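Long-range contact in protein with a SET domain within carboxy region (Cryptosporidium parvum, PDB 4LDG), which probably acts as a histone H4 lysine methyltransferase through a SET domain in the carboxy-terminal part that this construct covers: residues 128-139 with 158-168. Residues are numbered along the deposited sequence; the frame is centred on the assembly and turned at random.
Sequences YKYCILNEIHSC and IRKDDFVLEYK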
loop_
_atom_site.group_PDB
_atom_site.type_symbol
_atom_site.label_atom_id
_atom_site.label_comp_id
_atom_site.label_asym_id
_atom_site.label_seq_id
_atom_site.Cartn_x
_atom_site.Cartn_y
_atom_site.Cartn_z
ATOM N N TYR A 128 -9.615 3.804 -5.493
ATOM C CA TYR A 128 -8.943 3.402 -4.264
ATOM C C TYR A 128 -9.708 2.324 -3.507
ATOM O O TYR A 128 -9.157 1.292 -3.114
ATOM C CB TYR A 128 -8.746 4.646 -3.370
ATOM C CG TYR A 128 -7.760 5.668 -3.932
ATOM C CD1 TYR A 128 -6.718 5.294 -4.757
ATOM C CD2 TYR A 128 -7.870 7.003 -3.606
ATOM C CE1 TYR A 128 -5.824 6.211 -5.229
ATOM C CE2 TYR A 128 -6.985 7.942 -4.099
ATOM C CZ TYR A 128 -5.944 7.534 -4.894
ATOM O OH TYR A 128 -5.044 8.480 -5.400
ATOM N N LYS A 129 -10.992 2.569 -3.327
ATOM C CA LYS A 129 -11.888 1.603 -2.719
ATOM C C LYS A 129 -11.812 0.268 -3.447
ATOM O O LYS A 129 -11.684 -0.787 -2.819
ATOM C CB LYS A 129 -13.316 2.146 -2.727
ATOM C CG LYS A 129 -14.329 1.228 -2.067
ATOM C CD LYS A 129 -15.631 1.941 -1.713
ATOM C CE LYS A 129 -16.650 0.905 -1.295
ATOM N NZ LYS A 129 -17.867 1.452 -0.605
ATOM N N TYR A 130 -11.855 0.304 -4.773
ATOM C CA TYR A 130 -11.748 -0.934 -5.527
ATOM C C TYR A 130 -10.412 -1.639 -5.287
ATOM O O TYR A 130 -10.379 -2.848 -5.133
ATOM C CB TYR A 130 -11.963 -0.685 -7.024
ATOM C CG TYR A 130 -12.062 -1.955 -7.849
ATOM C CD1 TYR A 130 -13.302 -2.575 -8.082
ATOM C CD2 TYR A 130 -10.933 -2.531 -8.394
ATOM C CE1 TYR A 130 -13.404 -3.714 -8.842
ATOM C CE2 TYR A 130 -11.012 -3.691 -9.145
ATOM C CZ TYR A 130 -12.251 -4.283 -9.360
ATOM O OH TYR A 130 -12.318 -5.437 -10.105
ATOM N N CYS A 131 -9.303 -0.903 -5.306
ATOM C CA CYS A 131 -7.970 -1.531 -5.074
ATOM C C CYS A 131 -7.848 -2.103 -3.651
ATOM O O CYS A 131 -7.316 -3.194 -3.439
ATOM C CB CYS A 131 -6.854 -0.536 -5.300
ATOM S SG CYS A 131 -6.746 0.148 -6.962
ATOM N N ILE A 132 -8.372 -1.377 -2.677
ATOM C CA ILE A 132 -8.306 -1.849 -1.304
ATOM C C ILE A 132 -9.001 -3.201 -1.166
ATOM O O ILE A 132 -8.450 -4.132 -0.591
ATOM C CB ILE A 132 -8.925 -0.848 -0.319
ATOM C CG1 ILE A 132 -8.010 0.355 -0.195
ATOM C CG2 ILE A 132 -9.059 -1.495 1.062
ATOM C CD1 ILE A 132 -8.606 1.509 0.567
ATOM N N LEU A 133 -10.215 -3.301 -1.706
ATOM C CA LEU A 133 -11.059 -4.477 -1.469
ATOM C C LEU A 133 -10.739 -5.661 -2.373
ATOM O O LEU A 133 -10.991 -6.789 -1.987
ATOM C CB LEU A 133 -12.533 -4.100 -1.589
ATOM C CG LEU A 133 -13.058 -3.232 -0.443
ATOM C CD1 LEU A 133 -14.402 -2.657 -0.767
ATOM C CD2 LEU A 133 -13.132 -4.024 0.853
ATOM N N ASN A 134 -10.182 -5.420 -3.555
ATOM C CA ASN A 134 -9.796 -6.519 -4.455
ATOM C C ASN A 134 -8.293 -6.775 -4.468
ATOM O O ASN A 134 -7.804 -7.469 -5.331
ATOM C CB ASN A 134 -10.298 -6.221 -5.878
ATOM C CG ASN A 134 -11.797 -6.156 -5.936
ATOM O OD1 ASN A 134 -12.468 -7.157 -5.709
ATOM N ND2 ASN A 134 -12.340 -4.974 -6.193
ATOM N N GLU A 135 -7.567 -6.177 -3.524
ATOM C CA GLU A 135 -6.137 -6.440 -3.314
ATOM C C GLU A 135 -5.280 -6.052 -4.504
ATOM O O GLU A 135 -4.379 -6.780 -4.877
ATOM C CB GLU A 135 -5.879 -7.909 -2.951
ATOM C CG GLU A 135 -6.634 -8.418 -1.735
ATOM C CD GLU A 135 -6.011 -8.026 -0.402
ATOM O OE1 GLU A 135 -4.965 -7.324 -0.374
ATOM O OE2 GLU A 135 -6.574 -8.425 0.645
ATOM N N ILE A 136 -5.556 -4.904 -5.088
ATOM C CA ILE A 136 -4.721 -4.370 -6.143
ATOM C C ILE A 136 -3.657 -3.507 -5.467
ATOM O O ILE A 136 -3.984 -2.751 -4.556
ATOM C CB ILE A 136 -5.493 -3.441 -7.099
ATOM C CG1 ILE A 136 -6.820 -4.040 -7.538
ATOM C CG2 ILE A 136 -4.635 -3.087 -8.314
ATOM C CD1 ILE A 136 -6.678 -5.175 -8.498
ATOM N N HIS A 137 -2.405 -3.611 -5.907
ATOM C CA HIS A 137 -1.329 -2.741 -5.384
ATOM C C HIS A 137 -0.300 -2.437 -6.442
ATOM O O HIS A 137 -0.241 -3.093 -7.482
ATOM C CB HIS A 137 -0.647 -3.337 -4.143
ATOM C CG HIS A 137 -0.412 -4.803 -4.236
ATOM N ND1 HIS A 137 -1.153 -5.722 -3.519
ATOM C CD2 HIS A 137 0.447 -5.520 -4.998
ATOM C CE1 HIS A 137 -0.757 -6.943 -3.831
ATOM N NE2 HIS A 137 0.215 -6.848 -4.722
ATOM N N SER A 138 0.507 -1.417 -6.191
ATOM C CA SER A 138 1.641 -1.141 -7.064
ATOM C C SER A 138 2.593 -2.303 -6.910
ATOM O O SER A 138 2.541 -3.033 -5.916
ATOM C CB SER A 138 2.319 0.179 -6.684
ATOM O OG SER A 138 1.511 1.282 -7.100
ATOM N N CYS A 139 3.438 -2.498 -7.910
ATOM C CA CYS A 139 4.458 -3.550 -7.883
ATOM C C CYS A 139 5.641 -2.996 -7.071
ATOM O O CYS A 139 6.225 -1.958 -7.420
ATOM C CB CYS A 139 4.842 -3.896 -9.318
ATOM S SG CYS A 139 6.246 -5.009 -9.522
ATOM N N ILE A 158 5.540 3.826 -10.854
ATOM C CA ILE A 158 4.362 4.156 -10.073
ATOM C C ILE A 158 4.003 5.589 -10.454
ATOM O O ILE A 158 4.712 6.527 -10.118
ATOM C CB ILE A 158 4.598 4.008 -8.554
ATOM C CG1 ILE A 158 4.946 2.555 -8.225
ATOM C CG2 ILE A 158 3.343 4.409 -7.805
ATOM C CD1 ILE A 158 5.481 2.288 -6.827
ATOM N N ARG A 159 2.903 5.745 -11.169
ATOM C CA ARG A 159 2.457 7.064 -11.554
ATOM C C ARG A 159 1.914 7.825 -10.358
ATOM O O ARG A 159 1.443 7.223 -9.382
ATOM C CB ARG A 159 1.368 6.969 -12.619
ATOM C CG ARG A 159 1.816 6.306 -13.905
ATOM C CD ARG A 159 0.965 6.794 -15.047
ATOM N NE ARG A 159 1.016 5.902 -16.196
ATOM C CZ ARG A 159 0.351 4.751 -16.308
ATOM N NH1 ARG A 159 0.470 4.046 -17.423
ATOM N NH2 ARG A 159 -0.418 4.293 -15.327
ATOM N N LYS A 160 1.985 9.146 -10.461
ATOM C CA LYS A 160 1.404 10.054 -9.504
ATOM C C LYS A 160 -0.052 9.702 -9.204
ATOM O O LYS A 160 -0.850 9.499 -10.136
ATOM C CB LYS A 160 1.453 11.470 -10.075
ATOM C CG LYS A 160 0.903 12.567 -9.172
ATOM C CD LYS A 160 0.958 13.912 -9.906
ATOM C CE LYS A 160 0.812 15.088 -8.953
ATOM N NZ LYS A 160 -0.424 14.950 -8.132
ATOM N N ASP A 161 -0.381 9.642 -7.910
ATOM C CA ASP A 161 -1.716 9.329 -7.412
ATOM C C ASP A 161 -2.145 7.859 -7.464
ATOM O O ASP A 161 -3.235 7.532 -6.969
ATOM C CB ASP A 161 -2.802 10.220 -8.056
ATOM C CG ASP A 161 -2.789 11.630 -7.515
ATOM O OD1 ASP A 161 -2.446 11.811 -6.329
ATOM O OD2 ASP A 161 -3.115 12.574 -8.272
ATOM N N ASP A 162 -1.314 6.982 -8.034
ATOM C CA ASP A 162 -1.598 5.555 -7.966
ATOM C C ASP A 162 -1.753 5.153 -6.513
ATOM O O ASP A 162 -1.154 5.779 -5.603
ATOM C CB ASP A 162 -0.495 4.693 -8.579
ATOM C CG ASP A 162 -0.547 4.636 -10.103
ATOM O OD1 ASP A 162 -1.453 5.255 -10.746
ATOM O OD2 ASP A 162 0.341 3.945 -10.670
ATOM N N PHE A 163 -2.617 4.160 -6.311
ATOM C CA PHE A 163 -2.669 3.360 -5.086
ATOM C C PHE A 163 -1.338 2.641 -4.982
ATOM O O PHE A 163 -0.953 1.938 -5.917
ATOM C CB PHE A 163 -3.817 2.348 -5.144
ATOM C CG PHE A 163 -4.058 1.612 -3.849
ATOM C CD1 PHE A 163 -4.915 2.133 -2.893
ATOM C CD2 PHE A 163 -3.440 0.387 -3.597
ATOM C CE1 PHE A 163 -5.130 1.468 -1.687
ATOM C CE2 PHE A 163 -3.642 -0.294 -2.398
ATOM C CZ PHE A 163 -4.473 0.257 -1.432
ATOM N N VAL A 164 -0.628 2.783 -3.854
ATOM C CA VAL A 164 0.647 2.053 -3.706
ATOM C C VAL A 164 0.457 0.748 -2.923
ATOM O O VAL A 164 0.598 -0.360 -3.470
ATOM C CB VAL A 164 1.728 2.986 -3.138
ATOM C CG1 VAL A 164 3.051 2.266 -2.926
ATOM C CG2 VAL A 164 1.934 4.161 -4.089
ATOM N N LEU A 165 0.093 0.871 -1.652
ATOM C CA LEU A 165 -0.037 -0.293 -0.770
ATOM C C LEU A 165 -0.954 0.090 0.349
ATOM O O LEU A 165 -1.019 1.280 0.728
ATOM C CB LEU A 165 1.310 -0.635 -0.123
ATOM C CG LEU A 165 2.434 -1.246 -0.950
ATOM C CD1 LEU A 165 3.732 -1.182 -0.148
ATOM C CD2 LEU A 165 2.129 -2.682 -1.364
ATOM N N GLU A 166 -1.625 -0.893 0.933
ATOM C CA GLU A 166 -2.394 -0.618 2.133
ATOM C C GLU A 166 -1.433 -0.761 3.296
ATOM O O GLU A 166 -0.562 -1.607 3.254
ATOM C CB GLU A 166 -3.578 -1.573 2.288
ATOM C CG GLU A 166 -4.410 -1.291 3.532
ATOM C CD GLU A 166 -5.588 -2.221 3.737
ATOM O OE1 GLU A 166 -5.881 -3.054 2.851
ATOM O OE2 GLU A 166 -6.236 -2.108 4.803
ATOM N N TYR A 167 -1.585 0.074 4.320
ATOM C CA TYR A 167 -0.864 -0.138 5.563
ATOM C C TYR A 167 -1.676 -1.127 6.394
ATOM O O TYR A 167 -2.596 -0.748 7.106
ATOM C CB TYR A 167 -0.658 1.172 6.311
ATOM C CG TYR A 167 0.410 1.091 7.381
ATOM C CD1 TYR A 167 1.721 1.429 7.084
ATOM C CD2 TYR A 167 0.123 0.664 8.668
ATOM C CE1 TYR A 167 2.719 1.357 8.037
ATOM C CE2 TYR A 167 1.122 0.585 9.636
ATOM C CZ TYR A 167 2.421 0.938 9.304
ATOM O OH TYR A 167 3.431 0.904 10.216
ATOM N N LYS A 168 -1.355 -2.400 6.261
ATOM C CA LYS A 168 -2.065 -3.473 6.954
ATOM C C LYS A 168 -1.520 -3.808 8.325
ATOM O O LYS A 168 -0.323 -3.722 8.562
ATOM C CB LYS A 168 -1.996 -4.734 6.110
ATOM C CG LYS A 168 -2.814 -4.636 4.839
ATOM C CD LYS A 168 -2.547 -5.792 3.908
ATOM C CE LYS A 168 -3.691 -5.898 2.939
ATOM N NZ LYS A 168 -3.284 -6.645 1.718
HETATM O O HOH W 1 -4.785 11.159 -4.371
HETATM O O HOH W 2 -5.892 -4.079 0.345
HETATM O O HOH W 3 1.390 1.405 -9.792
#
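Helix 128-134 and strand 163-166 run at 41° with their axes 9.3 Å apart at closest approach, and the chain leaving the helix turns back beside the strand, where Ser138 N donates to Val164 O. The Phe163 side chain packs between helix and strand, illustrating how one aromatic side chain can join a helix to the strand it crosses. With its CG anti to the backbone N (chi1 -172°), the ring is carried toward the helix, where it meets Cys131 and Ile132. Cys131 CB sits over one face in a CH-pi contact, 4.0 Å from the Phe163 ring centroid, while Cys131 SG lies obliquely to it. The Ile132 side chain crosses that of Phe163 at about a right angle, its CG1 3.4 Å from Phe163 CE1, and Tyr128 CD1 comes to the ring edge. Phe244 of strand 240-247 meets the rings of both Tyr128 and Phe163, so this cluster packs helix 121-134 against the antiparallel sheet of the SET domain, in which 163-166 is an outermost strand.

The helix ends in a Schellman motif, with Glu135 at positive phi, and the chain beyond it passes the Phe163 ring, Ile136 O lying 3.3 Å from Phe163 CE2. Glu135 bends at chi2 to offer the syn lone pair of OE1 to Lys168 NZ, a 2.8 Å salt bridge; the carboxylate of neighbouring Glu166 pairs instead with Arg242. Ser138 OG donates to Phe163 O from 23° out of the carbonyl plane and accepts from a water shared with Asp162 OD2, so this buried hydroxyl has two polar partners. At the start of the helical segment, Tyr128 OH meets the type II turn from Arg159 to Asp162 and donates to Asp161 O at 2.6 Å, on a lone pair in the carbonyl plane; a second water bridges the same hydroxyl to Asp161 OD1.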